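PDB 4RSX: type III effector HopA1 from Pseudomonas syringae pv. tomato str. DC3000, which is delivered by the type III secretion system and probably acts inside host plant cells, by a mechanism not yet defined, this chain being the protein's larger, C-terminal part. Local coordinates for residues G181-L184 / D185-V188. Residues are numbered along the deposited sequence; the frame is centred on the assembly and turned at random.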
loop_
_atom_site.group_PDB
_atom_site.type_symbol
_atom_site.label_atom_id
_atom_site.label_comp_id
_atom_site.label_asym_id
_atom_site.label_seq_id
_atom_site.Cartn_x
_atom_site.Cartn_y
_atom_site.Cartn_z
ATOM N N GLY A 181 -7.256 18.080 5.672
ATOM C CA GLY A 181 -8.037 19.117 5.023
ATOM C C GLY A 181 -8.723 18.611 3.762
ATOM O O GLY A 181 -9.368 19.381 3.041
ATOM N N ILE A 182 -8.583 17.315 3.494
ATOM C CA ILE A 182 -9.215 16.709 2.332
ATOM C C ILE A 182 -10.666 16.375 2.663
ATOM O O ILE A 182 -10.942 15.756 3.688
ATOM C CB ILE A 182 -8.468 15.439 1.907
ATOM C CG1 ILE A 182 -7.040 15.780 1.491
ATOM C CG2 ILE A 182 -9.190 14.721 0.778
ATOM C CD1 ILE A 182 -6.205 14.553 1.252
ATOM N N PRO A 183 -11.605 16.788 1.791
ATOM C CA PRO A 183 -13.019 16.517 2.087
ATOM C C PRO A 183 -13.308 15.024 2.131
ATOM O O PRO A 183 -12.778 14.268 1.317
ATOM C CB PRO A 183 -13.769 17.165 0.916
ATOM C CG PRO A 183 -12.737 17.355 -0.189
ATOM C CD PRO A 183 -11.413 17.531 0.528
ATOM N N LEU A 184 -14.158 14.611 3.058
ATOM C CA LEU A 184 -14.431 13.195 3.261
ATOM C C LEU A 184 -14.978 12.498 2.023
ATOM O O LEU A 184 -14.711 11.312 1.802
ATOM C CB LEU A 184 -15.375 13.007 4.449
ATOM C CG LEU A 184 -14.782 13.460 5.785
ATOM C CD1 LEU A 184 -15.795 13.324 6.918
ATOM C CD2 LEU A 184 -13.502 12.685 6.108
ATOM N N ASP A 185 -15.729 13.233 1.208
ATOM C CA ASP A 185 -16.265 12.675 -0.031
ATOM C C ASP A 185 -15.161 12.429 -1.073
ATOM O O ASP A 185 -15.380 11.722 -2.057
ATOM C CB ASP A 185 -17.405 13.552 -0.607
ATOM C CG ASP A 185 -16.911 14.906 -1.188
ATOM O OD1 ASP A 185 -16.246 14.916 -2.262
ATOM O OD2 ASP A 185 -17.226 15.973 -0.591
ATOM N N ALA A 186 -13.976 12.998 -0.854
ATOM C CA ALA A 186 -12.906 12.863 -1.838
ATOM C C ALA A 186 -12.058 11.607 -1.623
ATOM O O ALA A 186 -11.184 11.292 -2.446
ATOM C CB ALA A 186 -12.030 14.116 -1.873
ATOM N N PHE A 187 -12.298 10.902 -0.518
ATOM C CA PHE A 187 -11.680 9.595 -0.317
ATOM C C PHE A 187 -12.398 8.576 -1.196
ATOM O O PHE A 187 -13.607 8.682 -1.428
ATOM C CB PHE A 187 -11.708 9.204 1.162
ATOM C CG PHE A 187 -10.729 9.988 2.001
ATOM C CD1 PHE A 187 -11.039 11.269 2.442
ATOM C CD2 PHE A 187 -9.483 9.453 2.325
ATOM C CE1 PHE A 187 -10.132 12.007 3.204
ATOM C CE2 PHE A 187 -8.572 10.179 3.089
ATOM C CZ PHE A 187 -8.900 11.463 3.527
ATOM N N VAL A 188 -11.647 7.611 -1.713
ATOM C CA VAL A 188 -12.169 6.690 -2.716
ATOM C C VAL A 188 -12.641 5.386 -2.074
ATOM O O VAL A 188 -11.867 4.724 -1.379
ATOM C CB VAL A 188 -11.077 6.373 -3.759
ATOM C CG1 VAL A 188 -11.524 5.257 -4.706
ATOM C CG2 VAL A 188 -10.711 7.634 -4.541
#
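Ile182 and Phe187 meet where the chain doubles back on itself: the γ-methyl CG2 of Ile182 lies 3.8 Å from CE1 of Phe187, approaching the ring obliquely while the two side chains cross at about a right angle. Both are buried and apolar, and the branched isoleucine has a methyl to offer the ring. The same methyl packs 3.9 Å from CB of Ala186, so one branch of the isoleucine serves both partners. It can do so because CG2 stands anti to the backbone N, with CG1 placed beside that N (chi1 -63°). Ala186 CB also meets CG of the Pro183 ring, 3.7 Å away; a single methyl group lets Ala186 touch both the isoleucine and the proline.

Backbone bonds close the turn. Ala186 N donates to Pro183 O at 2.8 Å, an i to i+3 link with an N-H...O angle of 154°, although the donor sits well above the carbonyl plane. Phe187 N reaches Leu184 O at 3.4 Å, a weak bond of the same spacing. This is a short 3-10 turn in the loop between helix 166-180 and strand 196-199. Proline suits its start, since its fixed phi fits the extended approach and its missing N-H is not called on by either bond. Leu184 O also lies at the edge of the Phe187 ring, near its plane, 3.7 Å from CD1.

Farther out, Gly181 leaves the helix with positive phi (77°), a conformation glycine adopts easily, and Ser180 OG is hydrogen-bonded to Ile182 N. Tyr122 packs on Ile182, Pro183 and Ala186, and Leu126 of helix 123-136 also touches Ile182. Lys177 makes a cation-pi contact with Phe187, whose carbonyl O accepts a hydrogen bond from Lys200 NZ.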